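Local coordinates for tyrosine phosphatase (Orf virus, PDB 5NCR), which acts as a homodimeric tyrosine phosphatase of the dual-specificity family and probably also dephosphorylates phosphoserine in proteins, at residues Gln140-Tyr151 with Arg168-Ser179. The protein carries 2 engineered substitutions. Residues are numbered along the deposited sequence; the frame is centred on the assembly and turned at random.
Sequences QPARFVYFLKTY and RYQLIKMFVCDS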
ATOM      1  N   GLN B 140      -5.246  -2.902  13.149  1.00 24.08           N
ATOM      2  CA  GLN B 140      -5.559  -1.970  12.064  1.00 23.19           C
ATOM      3  C   GLN B 140      -4.506  -2.071  10.925  1.00 25.77           C
ATOM      4  O   GLN B 140      -4.945  -2.279   9.801  1.00 24.84           O
ATOM      5  CB  GLN B 140      -5.768  -0.547  12.580  1.00 25.77           C
ATOM      6  CG  GLN B 140      -6.320   0.421  11.546  1.00 35.54           C
ATOM      7  CD  GLN B 140      -6.490   1.790  12.145  1.00 60.90           C
ATOM      8  OE1 GLN B 140      -5.506   2.482  12.435  1.00 57.29           O
ATOM      9  NE2 GLN B 140      -7.740   2.198  12.382  1.00 54.68           N
ATOM     10  N   PRO B 141      -3.158  -2.051  11.181  1.00 24.48           N
ATOM     11  CA  PRO B 141      -2.199  -2.280  10.069  1.00 23.10           C
ATOM     12  C   PRO B 141      -2.400  -3.652   9.396  1.00 26.22           C
ATOM     13  O   PRO B 141      -2.247  -3.752   8.178  1.00 25.84           O
ATOM     14  CB  PRO B 141      -0.826  -2.215  10.743  1.00 26.36           C
ATOM     15  CG  PRO B 141      -1.041  -1.662  12.064  1.00 31.93           C
ATOM     16  CD  PRO B 141      -2.441  -1.856  12.471  1.00 26.28           C
ATOM     17  N   ALA B 142      -2.701  -4.716  10.188  1.00 22.29           N
ATOM     18  CA  ALA B 142      -2.946  -6.063   9.646  1.00 21.63           C
ATOM     19  C   ALA B 142      -4.181  -6.058   8.723  1.00 21.87           C
ATOM     20  O   ALA B 142      -4.097  -6.584   7.616  1.00 20.95           O
ATOM     21  CB  ALA B 142      -3.099  -7.079  10.761  1.00 23.05           C
ATOM     22  N   ARG B 143      -5.262  -5.367   9.135  1.00 18.78           N
ATOM     23  CA  ARG B 143      -6.486  -5.191   8.371  1.00 20.18           C
ATOM     24  C   ARG B 143      -6.168  -4.429   7.086  1.00 23.57           C
ATOM     25  O   ARG B 143      -6.678  -4.803   6.039  1.00 21.56           O
ATOM     26  CB  ARG B 143      -7.610  -4.481   9.179  1.00 16.30           C
ATOM     27  CG  ARG B 143      -8.112  -5.322  10.347  1.00 20.83           C
ATOM     28  CD  ARG B 143      -9.384  -4.849  11.014  1.00 29.21           C
ATOM     29  NE  ARG B 143      -9.353  -3.452  11.451  1.00 34.37           N
ATOM     30  CZ  ARG B 143      -8.995  -3.035  12.662  1.00 39.18           C
ATOM     31  NH1 ARG B 143      -8.548  -3.894  13.559  1.00 24.38           N
ATOM     32  NH2 ARG B 143      -9.034  -1.743  12.963  1.00 24.32           N
ATOM     33  N   PHE B 144      -5.311  -3.382   7.188  1.00 21.50           N
ATOM     34  CA  PHE B 144      -4.869  -2.523   6.083  1.00 19.49           C
ATOM     35  C   PHE B 144      -4.184  -3.342   4.999  1.00 22.32           C
ATOM     36  O   PHE B 144      -4.536  -3.240   3.829  1.00 19.50           O
ATOM     37  CB  PHE B 144      -3.948  -1.381   6.626  1.00 22.71           C
ATOM     38  CG  PHE B 144      -3.345  -0.451   5.585  1.00 23.86           C
ATOM     39  CD1 PHE B 144      -2.408  -0.918   4.665  1.00 25.46           C
ATOM     40  CD2 PHE B 144      -3.688   0.899   5.549  1.00 25.09           C
ATOM     41  CE1 PHE B 144      -1.849  -0.060   3.710  1.00 26.99           C
ATOM     42  CE2 PHE B 144      -3.108   1.760   4.609  1.00 26.32           C
ATOM     43  CZ  PHE B 144      -2.200   1.275   3.696  1.00 24.70           C
ATOM     44  N   VAL B 145      -3.209  -4.150   5.394  1.00 21.53           N
ATOM     45  CA  VAL B 145      -2.420  -4.998   4.502  1.00 22.15           C
ATOM     46  C   VAL B 145      -3.300  -6.148   3.930  1.00 23.22           C
ATOM     47  O   VAL B 145      -3.157  -6.502   2.764  1.00 21.40           O
ATOM     48  CB  VAL B 145      -1.151  -5.521   5.223  1.00 26.76           C
ATOM     49  CG1 VAL B 145      -0.457  -6.603   4.398  1.00 28.43           C
ATOM     50  CG2 VAL B 145      -0.181  -4.374   5.522  1.00 26.46           C
ATOM     51  N   TYR B 146      -4.182  -6.724   4.754  1.00 18.99           N
ATOM     52  CA  TYR B 146      -5.049  -7.793   4.286  1.00 17.79           C
ATOM     53  C   TYR B 146      -5.990  -7.253   3.210  1.00 19.91           C
ATOM     54  O   TYR B 146      -6.210  -7.937   2.227  1.00 19.33           O
ATOM     55  CB  TYR B 146      -5.818  -8.483   5.432  1.00 18.15           C
ATOM     56  CG  TYR B 146      -6.669  -9.643   4.944  1.00 20.48           C
ATOM     57  CD1 TYR B 146      -6.110 -10.904   4.729  1.00 22.67           C
ATOM     58  CD2 TYR B 146      -8.007  -9.457   4.601  1.00 19.92           C
ATOM     59  CE1 TYR B 146      -6.876 -11.958   4.209  1.00 21.94           C
ATOM     60  CE2 TYR B 146      -8.773 -10.496   4.069  1.00 19.84           C
ATOM     61  CZ  TYR B 146      -8.203 -11.743   3.873  1.00 23.66           C
ATOM     62  OH  TYR B 146      -8.984 -12.753   3.358  1.00 25.75           O
ATOM     63  N   PHE B 147      -6.528  -6.014   3.397  1.00 16.86           N
ATOM     64  CA  PHE B 147      -7.438  -5.395   2.442  1.00 16.06           C
ATOM     65  C   PHE B 147      -6.680  -5.210   1.116  1.00 19.68           C
ATOM     66  O   PHE B 147      -7.196  -5.536   0.059  1.00 17.54           O
ATOM     67  CB  PHE B 147      -7.926  -4.038   2.961  1.00 17.39           C
ATOM     68  CG  PHE B 147      -9.034  -3.426   2.119  1.00 18.14           C
ATOM     69  CD1 PHE B 147      -8.748  -2.798   0.903  1.00 18.87           C
ATOM     70  CD2 PHE B 147     -10.349  -3.411   2.579  1.00 18.55           C
ATOM     71  CE1 PHE B 147      -9.771  -2.215   0.138  1.00 19.45           C
ATOM     72  CE2 PHE B 147     -11.378  -2.883   1.789  1.00 19.87           C
ATOM     73  CZ  PHE B 147     -11.081  -2.260   0.589  1.00 17.24           C
ATOM     74  N   LEU B 148      -5.465  -4.688   1.202  1.00 17.61           N
ATOM     75  CA  LEU B 148      -4.576  -4.455   0.084  1.00 18.21           C
ATOM     76  C   LEU B 148      -4.296  -5.743  -0.722  1.00 23.64           C
ATOM     77  O   LEU B 148      -4.540  -5.766  -1.929  1.00 25.13           O
ATOM     78  CB  LEU B 148      -3.269  -3.826   0.589  1.00 19.12           C
ATOM     79  CG  LEU B 148      -2.207  -3.550  -0.440  1.00 22.56           C
ATOM     80  CD1 LEU B 148      -2.709  -2.593  -1.544  1.00 21.64           C
ATOM     81  CD2 LEU B 148      -0.980  -3.040   0.217  1.00 25.25           C
ATOM     82  N   LYS B 149      -3.814  -6.793  -0.048  1.00 19.49           N
ATOM     83  CA  LYS B 149      -3.457  -8.083  -0.636  1.00 19.11           C
ATOM     84  C   LYS B 149      -4.703  -8.728  -1.280  1.00 22.03           C
ATOM     85  O   LYS B 149      -4.616  -9.169  -2.414  1.00 20.70           O
ATOM     86  CB  LYS B 149      -2.837  -8.979   0.447  1.00 23.68           C
ATOM     87  CG  LYS B 149      -2.409 -10.380   0.027  1.00 50.71           C
ATOM     88  CD  LYS B 149      -1.617 -11.056   1.172  1.00 64.94           C
ATOM     89  CE  LYS B 149      -1.837 -12.549   1.312  1.00 74.76           C
ATOM     90  NZ  LYS B 149      -0.988 -13.325   0.377  1.00 81.39           N
ATOM     91  N   THR B 150      -5.846  -8.716  -0.584  1.00 17.26           N
ATOM     92  CA  THR B 150      -7.098  -9.320  -1.027  1.00 17.75           C
ATOM     93  C   THR B 150      -7.672  -8.586  -2.239  1.00 19.22           C
ATOM     94  O   THR B 150      -8.156  -9.228  -3.156  1.00 19.83           O
ATOM     95  CB  THR B 150      -8.088  -9.387   0.144  1.00 24.32           C
ATOM     96  OG1 THR B 150      -7.436 -10.077   1.209  1.00 27.36           O
ATOM     97  CG2 THR B 150      -9.381 -10.083  -0.214  1.00 25.90           C
ATOM     98  N   TYR B 151      -7.613  -7.250  -2.225  1.00 16.22           N
ATOM     99  CA  TYR B 151      -8.088  -6.415  -3.317  1.00 16.80           C
ATOM    100  C   TYR B 151      -7.332  -6.783  -4.621  1.00 20.91           C
ATOM    101  O   TYR B 151      -7.965  -6.977  -5.661  1.00 17.95           O
ATOM    102  CB  TYR B 151      -7.877  -4.924  -2.989  1.00 18.04           C
ATOM    103  CG  TYR B 151      -8.299  -4.067  -4.153  1.00 18.83           C
ATOM    104  CD1 TYR B 151      -9.642  -3.824  -4.407  1.00 21.73           C
ATOM    105  CD2 TYR B 151      -7.365  -3.608  -5.078  1.00 20.11           C
ATOM    106  CE1 TYR B 151     -10.047  -3.112  -5.531  1.00 23.51           C
ATOM    107  CE2 TYR B 151      -7.758  -2.887  -6.202  1.00 22.60           C
ATOM    108  CZ  TYR B 151      -9.100  -2.655  -6.429  1.00 27.05           C
ATOM    109  OH  TYR B 151      -9.501  -1.930  -7.518  1.00 26.87           O
ATOM    110  N   ARG B 168     -14.977   1.690  -2.491  1.00 17.62           N
ATOM    111  CA  ARG B 168     -13.728   1.171  -1.941  1.00 17.97           C
ATOM    112  C   ARG B 168     -13.361   1.940  -0.676  1.00 21.21           C
ATOM    113  O   ARG B 168     -12.947   1.315   0.285  1.00 22.68           O
ATOM    114  CB  ARG B 168     -12.605   1.215  -2.981  1.00 18.14           C
ATOM    115  CG  ARG B 168     -11.553   0.109  -2.804  1.00 26.61           C
ATOM    116  CD  ARG B 168     -10.636  -0.032  -4.017  1.00 20.71           C
ATOM    117  NE  ARG B 168      -9.878   1.187  -4.254  1.00 24.64           N
ATOM    118  CZ  ARG B 168     -10.112   2.050  -5.229  1.00 27.65           C
ATOM    119  NH1 ARG B 168     -11.092   1.832  -6.095  1.00 18.69           N
ATOM    120  NH2 ARG B 168      -9.358   3.133  -5.357  1.00 24.18           N
ATOM    121  N   TYR B 169     -13.562   3.273  -0.654  1.00 18.96           N
ATOM    122  CA  TYR B 169     -13.264   4.089   0.515  1.00 20.47           C
ATOM    123  C   TYR B 169     -14.215   3.700   1.657  1.00 24.05           C
ATOM    124  O   TYR B 169     -13.758   3.499   2.781  1.00 24.73           O
ATOM    125  CB  TYR B 169     -13.388   5.597   0.198  1.00 25.46           C
ATOM    126  CG  TYR B 169     -13.144   6.494   1.397  1.00 31.65           C
ATOM    127  CD1 TYR B 169     -11.851   6.775   1.832  1.00 35.16           C
ATOM    128  CD2 TYR B 169     -14.207   7.069   2.086  1.00 34.74           C
ATOM    129  CE1 TYR B 169     -11.619   7.620   2.920  1.00 39.60           C
ATOM    130  CE2 TYR B 169     -13.988   7.913   3.177  1.00 37.91           C
ATOM    131  CZ  TYR B 169     -12.692   8.181   3.596  1.00 49.55           C
ATOM    132  OH  TYR B 169     -12.467   9.020   4.664  1.00 58.04           O
ATOM    133  N   GLN B 170     -15.532   3.557   1.364  1.00 20.57           N
ATOM    134  CA  GLN B 170     -16.521   3.161   2.377  1.00 19.44           C
ATOM    135  C   GLN B 170     -16.172   1.790   3.001  1.00 21.35           C
ATOM    136  O   GLN B 170     -16.343   1.609   4.200  1.00 21.80           O
ATOM    137  CB  GLN B 170     -17.933   3.130   1.805  1.00 20.58           C
ATOM    138  CG  GLN B 170     -18.485   4.518   1.508  1.00 26.21           C
ATOM    139  CD  GLN B 170     -19.894   4.400   0.976  1.00 27.64           C
ATOM    140  OE1 GLN B 170     -20.847   4.165   1.710  1.00 23.13           O
ATOM    141  NE2 GLN B 170     -20.066   4.559  -0.299  1.00 25.02           N
ATOM    142  N   LEU B 171     -15.662   0.860   2.192  1.00 16.62           N
ATOM    143  CA  LEU B 171     -15.222  -0.467   2.644  1.00 17.57           C
ATOM    144  C   LEU B 171     -13.959  -0.364   3.498  1.00 20.88           C
ATOM    145  O   LEU B 171     -13.861  -1.016   4.532  1.00 19.85           O
ATOM    146  CB  LEU B 171     -15.000  -1.405   1.447  1.00 17.64           C
ATOM    147  CG  LEU B 171     -16.263  -1.837   0.689  1.00 21.77           C
ATOM    148  CD1 LEU B 171     -15.910  -2.449  -0.628  1.00 22.08           C
ATOM    149  CD2 LEU B 171     -17.071  -2.837   1.477  1.00 21.31           C
ATOM    150  N   ILE B 172     -13.012   0.488   3.092  1.00 20.31           N
ATOM    151  CA  ILE B 172     -11.790   0.745   3.879  1.00 19.79           C
ATOM    152  C   ILE B 172     -12.215   1.272   5.245  1.00 25.50           C
ATOM    153  O   ILE B 172     -11.772   0.734   6.242  1.00 26.39           O
ATOM    154  CB  ILE B 172     -10.782   1.658   3.143  1.00 21.21           C
ATOM    155  CG1 ILE B 172     -10.199   0.928   1.904  1.00 19.68           C
ATOM    156  CG2 ILE B 172      -9.647   2.170   4.085  1.00 19.80           C
ATOM    157  CD1 ILE B 172      -9.612   1.826   0.830  1.00 22.28           C
ATOM    158  N   LYS B 173     -13.096   2.283   5.289  1.00 23.86           N
ATOM    159  CA  LYS B 173     -13.581   2.888   6.550  1.00 25.56           C
ATOM    160  C   LYS B 173     -14.194   1.848   7.483  1.00 30.66           C
ATOM    161  O   LYS B 173     -13.853   1.779   8.663  1.00 31.60           O
ATOM    162  CB  LYS B 173     -14.623   3.989   6.293  1.00 27.76           C
ATOM    163  CG  LYS B 173     -14.092   5.301   5.738  1.00 44.63           C
ATOM    164  CD  LYS B 173     -13.250   6.126   6.695  1.00 65.66           C
ATOM    165  CE  LYS B 173     -14.023   7.026   7.640  1.00 86.39           C
ATOM    166  NZ  LYS B 173     -13.086   7.855   8.442  1.00 98.64           N
ATOM    167  N   MET B 174     -15.071   1.024   6.934  1.00 26.56           N
ATOM    168  CA  MET B 174     -15.775  -0.008   7.670  1.00 27.27           C
ATOM    169  C   MET B 174     -14.894  -1.177   8.160  1.00 28.60           C
ATOM    170  O   MET B 174     -15.044  -1.587   9.302  1.00 30.98           O
ATOM    171  CB  MET B 174     -16.941  -0.500   6.793  1.00 30.00           C
ATOM    172  CG  MET B 174     -17.757  -1.618   7.366  1.00 36.25           C
ATOM    173  SD  MET B 174     -19.366  -1.662   6.526  1.00 43.20           S
ATOM    174  CE  MET B 174     -20.241  -0.409   7.532  1.00 41.88           C
ATOM    175  N   PHE B 175     -14.034  -1.742   7.298  1.00 22.93           N
ATOM    176  CA  PHE B 175     -13.287  -2.961   7.630  1.00 23.81           C
ATOM    177  C   PHE B 175     -11.813  -2.757   7.970  1.00 29.47           C
ATOM    178  O   PHE B 175     -11.169  -3.669   8.511  1.00 29.76           O
ATOM    179  CB  PHE B 175     -13.435  -4.017   6.526  1.00 25.49           C
ATOM    180  CG  PHE B 175     -14.861  -4.469   6.314  1.00 27.03           C
ATOM    181  CD1 PHE B 175     -15.467  -5.359   7.200  1.00 31.96           C
ATOM    182  CD2 PHE B 175     -15.595  -4.015   5.225  1.00 27.97           C
ATOM    183  CE1 PHE B 175     -16.791  -5.778   7.006  1.00 32.77           C
ATOM    184  CE2 PHE B 175     -16.917  -4.439   5.026  1.00 31.94           C
ATOM    185  CZ  PHE B 175     -17.493  -5.346   5.897  1.00 31.24           C
ATOM    186  N   VAL B 176     -11.293  -1.570   7.729  1.00 25.43           N
ATOM    187  CA  VAL B 176      -9.888  -1.308   8.074  1.00 25.38           C
ATOM    188  C   VAL B 176      -9.806  -0.338   9.218  1.00 32.08           C
ATOM    189  O   VAL B 176      -9.166  -0.641  10.214  1.00 32.69           O
ATOM    190  CB  VAL B 176      -9.004  -0.896   6.865  1.00 25.36           C
ATOM    191  CG1 VAL B 176      -7.597  -0.449   7.305  1.00 25.19           C
ATOM    192  CG2 VAL B 176      -8.947  -2.015   5.837  1.00 23.21           C
ATOM    193  N   CYS B 177     -10.450   0.823   9.077  1.00 33.03           N
ATOM    194  CA  CYS B 177     -10.437   1.865  10.095  1.00 36.75           C
ATOM    195  C   CYS B 177     -11.189   1.473  11.355  1.00 42.62           C
ATOM    196  O   CYS B 177     -10.602   1.529  12.443  1.00 45.21           O
ATOM    197  CB  CYS B 177     -10.950   3.182   9.526  1.00 38.75           C
ATOM    198  SG  CYS B 177      -9.986   3.795   8.128  1.00 42.96           S
ATOM    199  N   ASP B 178     -12.468   1.096  11.218  1.00 37.88           N
ATOM    200  CA  ASP B 178     -13.295   0.689  12.357  1.00 39.24           C
ATOM    201  C   ASP B 178     -12.827  -0.677  12.878  1.00 41.95           C
ATOM    202  O   ASP B 178     -12.410  -1.524  12.081  1.00 39.70           O
ATOM    203  CB  ASP B 178     -14.792   0.670  11.982  1.00 41.07           C
ATOM    204  CG  ASP B 178     -15.370   1.973  11.428  1.00 51.01           C
ATOM    205  OD1 ASP B 178     -14.676   3.017  11.499  1.00 52.21           O
ATOM    206  OD2 ASP B 178     -16.525   1.945  10.925  1.00 56.07           O
ATOM    207  N   SER B 179     -12.810  -0.856  14.205  1.00 39.35           N
ATOM    208  CA  SER B 179     -12.349  -2.093  14.848  1.00 61.49           C
ATOM    209  C   SER B 179     -13.300  -3.284  14.665  1.00 82.32           C
ATOM    210  O   SER B 179     -14.481  -3.107  14.365  1.00 52.84           O
ATOM    211  CB  SER B 179     -12.044  -1.848  16.322  1.00 67.13           C
ATOM    212  OG  SER B 179     -11.007  -0.890  16.474  1.00 76.46           O
TER
HETATM  213  O   HOH W   1      -8.189  -1.067  15.956  1.00 38.32           O
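The carbonyl oxygen of V176 is gripped side-on by R143, whose NE lies 3.1 Å and whose NH2 lies 3.0 Å from V176 O. Both nitrogens come from the same face of the carbonyl plane, and neither bond is straight, with N-H...O angles near 140°. The bend at chi3 (-53°) lays one guanidinium face over Q140 CA; S179 CA approaches the opposite face, offset toward its rim. NH1 bonds to M138 O, and a water bridges NH2 to S179 OG, though S179 is poorly ordered and this end less certain. The extended Q140 side chain sends NE2 to a lone pair of C177 O at 2.9 Å, in the carbonyl plane.

Farther along, the helices interlock as knobs into holes. V176 sits among Q140, R143, F144 and F147, with CG1 3.6 Å from F144 CA. F147 fills the pocket of R168, L171, I172 and V176; I172 CG1 makes a CH-pi contact 3.8 Å from its ring centroid, while L171 CB meets the ring edge. R168 CD approaches Y151 CE1 at 3.5 Å, and its guanidinium hydrogen-bonds T16 OG1, L13 O and L162 O. F144 also packs on L12 of helix 7-15 and L148 of the second subunit.

Segments 140-151 and 168-177, running at 137° to each other, thus pair an apolar core with R143 and Q140 donors that satisfy V176 O and C177 O in the last turn of helix 165-177.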